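Local coordinates for protein arylesterase (Agrobacterium tumefaciens, PDB 3DCI) that probably hydrolyses ester bonds as an SGNH/GDSL-type hydrolase, and binds zinc, at residues Leu96-Leu109 with Phe139-Val153. Sequence-based numbering, arbitrary orientation.
Sequences LSCHMPLDLVIIML and FIYKPREAVPKLLIV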
loop_
_atom_site.group_PDB
_atom_site.type_symbol
_atom_site.label_atom_id
_atom_site.label_comp_id
_atom_site.label_asym_id
_atom_site.label_seq_id
_atom_site.Cartn_x
_atom_site.Cartn_y
_atom_site.Cartn_z
ATOM N N LEU A 96 -12.596 -14.369 5.592
ATOM C CA LEU A 96 -12.938 -15.591 4.852
ATOM C C LEU A 96 -11.870 -16.655 5.070
ATOM O O LEU A 96 -12.187 -17.787 5.337
ATOM C CB LEU A 96 -13.134 -15.326 3.380
ATOM C CG LEU A 96 -14.332 -14.452 2.974
ATOM C CD1 LEU A 96 -14.224 -14.114 1.494
ATOM C CD2 LEU A 96 -15.669 -15.098 3.292
ATOM N N SER A 97 -10.604 -16.283 5.029
ATOM C CA SER A 97 -9.557 -17.276 5.248
ATOM C C SER A 97 -9.531 -17.788 6.701
ATOM O O SER A 97 -9.313 -18.966 6.947
ATOM C CB SER A 97 -8.204 -16.707 4.890
ATOM O OG SER A 97 -7.164 -17.615 5.223
ATOM N N CYS A 98 -9.747 -16.901 7.659
ATOM C CA CYS A 98 -9.677 -17.287 9.057
ATOM C C CYS A 98 -10.814 -18.236 9.443
ATOM O O CYS A 98 -10.656 -19.079 10.333
ATOM C CB CYS A 98 -9.731 -16.070 9.960
ATOM S SG CYS A 98 -8.146 -15.210 10.071
ATOM N N HIS A 99 -11.958 -18.071 8.796
ATOM C CA HIS A 99 -13.165 -18.745 9.267
ATOM C C HIS A 99 -13.742 -19.757 8.299
ATOM O O HIS A 99 -14.636 -20.496 8.664
ATOM C CB HIS A 99 -14.209 -17.710 9.668
ATOM C CG HIS A 99 -13.737 -16.804 10.754
ATOM N ND1 HIS A 99 -13.415 -17.270 12.011
ATOM C CD2 HIS A 99 -13.441 -15.481 10.754
ATOM C CE1 HIS A 99 -12.971 -16.266 12.747
ATOM N NE2 HIS A 99 -12.972 -15.173 12.007
HETATM N N MSE A 100 -13.239 -19.806 7.079
HETATM C CA MSE A 100 -13.627 -20.882 6.167
HETATM C C MSE A 100 -13.356 -22.266 6.763
HETATM O O MSE A 100 -12.416 -22.433 7.530
HETATM C CB MSE A 100 -12.883 -20.769 4.844
HETATM C CG MSE A 100 -11.386 -21.006 4.931
HETATM SE SE MSE A 100 -10.560 -20.599 3.226
HETATM C CE MSE A 100 -8.696 -20.955 3.645
ATOM N N PRO A 101 -14.159 -23.267 6.392
ATOM C CA PRO A 101 -15.344 -23.175 5.552
ATOM C C PRO A 101 -16.559 -22.526 6.242
ATOM O O PRO A 101 -16.864 -22.800 7.401
ATOM C CB PRO A 101 -15.617 -24.632 5.168
ATOM C CG PRO A 101 -15.167 -25.420 6.340
ATOM C CD PRO A 101 -13.872 -24.666 6.767
ATOM N N LEU A 102 -17.243 -21.674 5.498
ATOM C CA LEU A 102 -18.365 -20.895 5.993
ATOM C C LEU A 102 -19.619 -21.280 5.202
ATOM O O LEU A 102 -19.567 -21.481 3.991
ATOM C CB LEU A 102 -18.080 -19.423 5.789
ATOM C CG LEU A 102 -17.160 -18.771 6.810
ATOM C CD1 LEU A 102 -16.584 -17.499 6.195
ATOM C CD2 LEU A 102 -17.934 -18.537 8.139
ATOM N N ASP A 103 -20.758 -21.341 5.877
ATOM C CA ASP A 103 -21.996 -21.633 5.170
ATOM C C ASP A 103 -22.682 -20.360 4.685
ATOM O O ASP A 103 -23.382 -20.380 3.681
ATOM C CB ASP A 103 -22.912 -22.431 6.063
ATOM C CG ASP A 103 -22.302 -23.725 6.483
ATOM O OD1 ASP A 103 -22.142 -24.589 5.612
ATOM O OD2 ASP A 103 -21.988 -23.880 7.676
ATOM N N LEU A 104 -22.486 -19.266 5.425
ATOM C CA LEU A 104 -23.135 -17.991 5.156
ATOM C C LEU A 104 -22.253 -16.820 5.588
ATOM O O LEU A 104 -21.646 -16.842 6.645
ATOM C CB LEU A 104 -24.475 -17.903 5.893
ATOM C CG LEU A 104 -25.313 -16.599 5.840
ATOM C CD1 LEU A 104 -25.828 -16.328 4.419
ATOM C CD2 LEU A 104 -26.505 -16.697 6.828
ATOM N N VAL A 105 -22.213 -15.801 4.750
ATOM C CA VAL A 105 -21.641 -14.541 5.097
ATOM C C VAL A 105 -22.783 -13.533 5.144
ATOM O O VAL A 105 -23.596 -13.452 4.211
ATOM C CB VAL A 105 -20.569 -14.080 4.061
ATOM C CG1 VAL A 105 -20.089 -12.633 4.351
ATOM C CG2 VAL A 105 -19.418 -15.103 3.987
ATOM N N ILE A 106 -22.822 -12.758 6.216
ATOM C CA ILE A 106 -23.769 -11.656 6.352
ATOM C C ILE A 106 -22.965 -10.359 6.386
ATOM O O ILE A 106 -22.020 -10.233 7.164
ATOM C CB ILE A 106 -24.606 -11.736 7.652
ATOM C CG1 ILE A 106 -25.327 -13.084 7.805
ATOM C CG2 ILE A 106 -25.649 -10.554 7.685
ATOM C CD1 ILE A 106 -26.101 -13.272 9.187
ATOM N N ILE A 107 -23.310 -9.401 5.543
ATOM C CA ILE A 107 -22.564 -8.137 5.514
ATOM C C ILE A 107 -23.531 -6.989 5.741
ATOM O O ILE A 107 -24.472 -6.837 4.971
ATOM C CB ILE A 107 -21.852 -7.895 4.171
ATOM C CG1 ILE A 107 -20.970 -9.085 3.807
ATOM C CG2 ILE A 107 -21.053 -6.544 4.212
ATOM C CD1 ILE A 107 -20.255 -8.937 2.465
HETATM N N MSE A 108 -23.303 -6.223 6.810
HETATM C CA MSE A 108 -23.994 -4.966 7.050
HETATM C C MSE A 108 -22.997 -3.799 7.019
HETATM O O MSE A 108 -22.270 -3.567 7.977
HETATM C CB MSE A 108 -24.761 -4.973 8.365
HETATM C CG MSE A 108 -25.699 -3.752 8.503
HETATM SE SE MSE A 108 -26.975 -3.911 9.992
HETATM C CE MSE A 108 -25.806 -3.462 11.441
ATOM N N LEU A 109 -22.989 -3.082 5.897
ATOM C CA LEU A 109 -22.066 -1.971 5.665
ATOM C C LEU A 109 -22.738 -0.950 4.778
ATOM O O LEU A 109 -23.750 -1.253 4.104
ATOM C CB LEU A 109 -20.771 -2.437 4.993
ATOM C CG LEU A 109 -19.793 -3.266 5.821
ATOM C CD1 LEU A 109 -18.707 -3.895 4.941
ATOM C CD2 LEU A 109 -19.170 -2.478 6.993
ATOM N N PHE A 139 -13.676 -16.333 -3.962
ATOM C CA PHE A 139 -12.521 -16.601 -3.078
ATOM C C PHE A 139 -11.974 -18.025 -3.228
ATOM O O PHE A 139 -12.718 -18.927 -3.532
ATOM C CB PHE A 139 -12.925 -16.363 -1.635
ATOM C CG PHE A 139 -11.771 -16.198 -0.667
ATOM C CD1 PHE A 139 -11.104 -14.994 -0.576
ATOM C CD2 PHE A 139 -11.399 -17.230 0.170
ATOM C CE1 PHE A 139 -10.083 -14.809 0.320
ATOM C CE2 PHE A 139 -10.376 -17.066 1.092
ATOM C CZ PHE A 139 -9.705 -15.841 1.168
ATOM N N ILE A 140 -10.683 -18.224 -3.004
ATOM C CA ILE A 140 -10.088 -19.590 -3.058
ATOM C C ILE A 140 -10.288 -20.221 -1.689
ATOM O O ILE A 140 -9.502 -19.989 -0.769
ATOM C CB ILE A 140 -8.571 -19.587 -3.417
ATOM C CG1 ILE A 140 -8.332 -18.826 -4.729
ATOM C CG2 ILE A 140 -8.029 -21.046 -3.546
ATOM C CD1 ILE A 140 -8.987 -19.472 -5.971
ATOM N N TYR A 141 -11.374 -20.965 -1.556
ATOM C CA TYR A 141 -11.726 -21.629 -0.309
ATOM C C TYR A 141 -11.037 -23.001 -0.196
ATOM O O TYR A 141 -10.658 -23.617 -1.209
ATOM C CB TYR A 141 -13.250 -21.784 -0.197
ATOM C CG TYR A 141 -14.032 -20.466 -0.112
ATOM C CD1 TYR A 141 -14.007 -19.691 1.030
ATOM C CD2 TYR A 141 -14.823 -20.032 -1.168
ATOM C CE1 TYR A 141 -14.733 -18.507 1.117
ATOM C CE2 TYR A 141 -15.525 -18.849 -1.105
ATOM C CZ TYR A 141 -15.473 -18.085 0.031
ATOM O OH TYR A 141 -16.177 -16.905 0.098
ATOM N N LYS A 142 -10.841 -23.443 1.043
ATOM C CA LYS A 142 -10.393 -24.802 1.347
ATOM C C LYS A 142 -11.541 -25.488 2.079
ATOM O O LYS A 142 -11.858 -25.117 3.224
ATOM C CB LYS A 142 -9.121 -24.810 2.218
ATOM C CG LYS A 142 -7.930 -24.038 1.661
ATOM C CD LYS A 142 -6.806 -24.065 2.684
ATOM C CE LYS A 142 -5.547 -23.403 2.165
ATOM N NZ LYS A 142 -4.797 -24.332 1.283
ATOM N N PRO A 143 -12.236 -26.435 1.400
ATOM C CA PRO A 143 -12.080 -26.846 0.007
ATOM C C PRO A 143 -12.746 -25.862 -0.947
ATOM O O PRO A 143 -13.560 -25.024 -0.517
ATOM C CB PRO A 143 -12.814 -28.178 -0.043
ATOM C CG PRO A 143 -13.904 -28.034 0.947
ATOM C CD PRO A 143 -13.353 -27.148 2.046
ATOM N N ARG A 144 -12.423 -25.985 -2.230
ATOM C CA ARG A 144 -12.905 -25.050 -3.230
ATOM C C ARG A 144 -14.424 -25.016 -3.330
ATOM O O ARG A 144 -14.985 -23.989 -3.675
ATOM C CB ARG A 144 -12.307 -25.370 -4.609
ATOM C CG ARG A 144 -10.818 -25.106 -4.740
ATOM C CD ARG A 144 -10.457 -23.642 -4.512
ATOM N NE ARG A 144 -11.026 -22.817 -5.567
ATOM C CZ ARG A 144 -10.445 -22.574 -6.735
ATOM N NH1 ARG A 144 -9.242 -23.078 -7.044
ATOM N NH2 ARG A 144 -11.086 -21.813 -7.618
ATOM N N GLU A 145 -15.056 -26.132 -3.001
ATOM C CA GLU A 145 -16.497 -26.294 -3.088
ATOM C C GLU A 145 -17.249 -25.540 -1.979
ATOM O O GLU A 145 -18.459 -25.342 -2.081
ATOM C CB GLU A 145 -16.857 -27.797 -3.027
ATOM C CG GLU A 145 -16.392 -28.622 -4.247
ATOM C CD GLU A 145 -14.873 -28.930 -4.292
ATOM O OE1 GLU A 145 -14.202 -28.855 -3.227
ATOM O OE2 GLU A 145 -14.370 -29.265 -5.411
ATOM N N ALA A 146 -16.545 -25.129 -0.926
ATOM C CA ALA A 146 -17.184 -24.469 0.229
ATOM C C ALA A 146 -17.537 -22.990 -0.001
ATOM O O ALA A 146 -17.116 -22.133 0.781
ATOM C CB ALA A 146 -16.271 -24.596 1.476
ATOM N N VAL A 147 -18.326 -22.685 -1.027
ATOM C CA VAL A 147 -18.680 -21.305 -1.332
ATOM C C VAL A 147 -19.874 -20.930 -0.442
ATOM O O VAL A 147 -20.888 -21.575 -0.500
ATOM C CB VAL A 147 -19.062 -21.088 -2.814
ATOM C CG1 VAL A 147 -19.422 -19.606 -3.095
ATOM C CG2 VAL A 147 -17.898 -21.557 -3.781
ATOM N N PRO A 148 -19.734 -19.900 0.402
ATOM C CA PRO A 148 -20.860 -19.552 1.266
ATOM C C PRO A 148 -21.999 -18.847 0.522
ATOM O O PRO A 148 -21.765 -18.218 -0.500
ATOM C CB PRO A 148 -20.243 -18.564 2.281
ATOM C CG PRO A 148 -18.811 -18.418 1.929
ATOM C CD PRO A 148 -18.579 -19.023 0.604
ATOM N N LYS A 149 -23.197 -18.902 1.107
ATOM C CA LYS A 149 -24.291 -18.041 0.717
ATOM C C LYS A 149 -24.010 -16.644 1.262
ATOM O O LYS A 149 -23.128 -16.477 2.105
ATOM C CB LYS A 149 -25.609 -18.587 1.253
ATOM C CG LYS A 149 -26.052 -19.844 0.512
ATOM C CD LYS A 149 -27.083 -20.621 1.299
ATOM C CE LYS A 149 -27.459 -21.922 0.580
ATOM N NZ LYS A 149 -27.942 -21.642 -0.826
ATOM N N LEU A 150 -24.746 -15.655 0.758
ATOM C CA LEU A 150 -24.557 -14.255 1.134
ATOM C C LEU A 150 -25.904 -13.617 1.455
ATOM O O LEU A 150 -26.869 -13.752 0.709
ATOM C CB LEU A 150 -23.879 -13.485 -0.006
ATOM C CG LEU A 150 -23.631 -11.985 0.173
ATOM C CD1 LEU A 150 -22.673 -11.725 1.345
ATOM C CD2 LEU A 150 -23.104 -11.340 -1.116
ATOM N N LEU A 151 -25.933 -12.894 2.562
ATOM C CA LEU A 151 -27.034 -12.057 2.948
ATOM C C LEU A 151 -26.488 -10.641 3.079
ATOM O O LEU A 151 -25.605 -10.386 3.894
ATOM C CB LEU A 151 -27.617 -12.555 4.249
ATOM C CG LEU A 151 -28.733 -11.750 4.923
ATOM C CD1 LEU A 151 -29.967 -11.544 4.014
ATOM C CD2 LEU A 151 -29.115 -12.447 6.255
ATOM N N ILE A 152 -26.988 -9.762 2.205
ATOM C CA ILE A 152 -26.644 -8.349 2.136
ATOM C C ILE A 152 -27.660 -7.645 3.027
ATOM O O ILE A 152 -28.836 -7.801 2.813
ATOM C CB ILE A 152 -26.766 -7.846 0.656
ATOM C CG1 ILE A 152 -25.679 -8.498 -0.207
ATOM C CG2 ILE A 152 -26.677 -6.321 0.552
ATOM C CD1 ILE A 152 -25.912 -8.323 -1.749
ATOM N N VAL A 153 -27.179 -6.906 4.039
ATOM C CA VAL A 153 -28.012 -6.210 4.985
ATOM C C VAL A 153 -27.832 -4.684 4.892
ATOM O O VAL A 153 -26.715 -4.157 5.036
ATOM C CB VAL A 153 -27.730 -6.687 6.395
ATOM C CG1 VAL A 153 -28.648 -5.947 7.397
ATOM C CG2 VAL A 153 -27.956 -8.223 6.506
HETATM O O HOH W 1 -16.002 -21.238 2.933
#
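Val-105 and Ile-107 carry the backbone pairing of two parallel strands, 104-108 and 149-153, each gripping the partner through both its N-H and its C=O. Val-105 N reaches Lys-149 O at 2.9 Å and Val-105 O accepts Leu-151 N; Ile-107 N then donates to Leu-151 O, and Ile-107 O receives Val-153 N. At the start of the pairing, Lys-149 N donates to Asp-103 O, one residue before strand 104-108. Side chains alternate across the sheet. On one face Ile-106 CG2 presses on Val-153 CG2 at a tight 3.5 Å, and Leu-104 and Ile-106 pack against Val-226 of helix 212-229; on the other, Leu-150 CD1 touches Ile-107 CD1 at 3.9 Å, facing helix 122-138. These are neighbouring inner strands of the parallel alpha/beta sheet of the GDSL hydrolase fold, linked by helix 122-138 in a beta-alpha-beta crossover. Ahead of the strands the contact turns aromatic. Leu-96 CB sits over the centre of the Phe-139 ring (4.0 Å to the centroid, a CH-pi contact), while selenomethionine Met-100 brings SE to that ring's edge. With its chain extended beyond CG (chi2 -173°, chi3 179°), Met-100 also reaches Lys-142, CE lying 3.7 Å from Lys-142 CG. Tyr-141 OH, touched by both methyls of Leu-96, is hydrogen-bonded to Val-136 O. One water accepts from Leu-102 N and donates to Ala-146 O (2.6 Å), bridging the two loops beside the Pro-101 CB to Ala-146 CB contact.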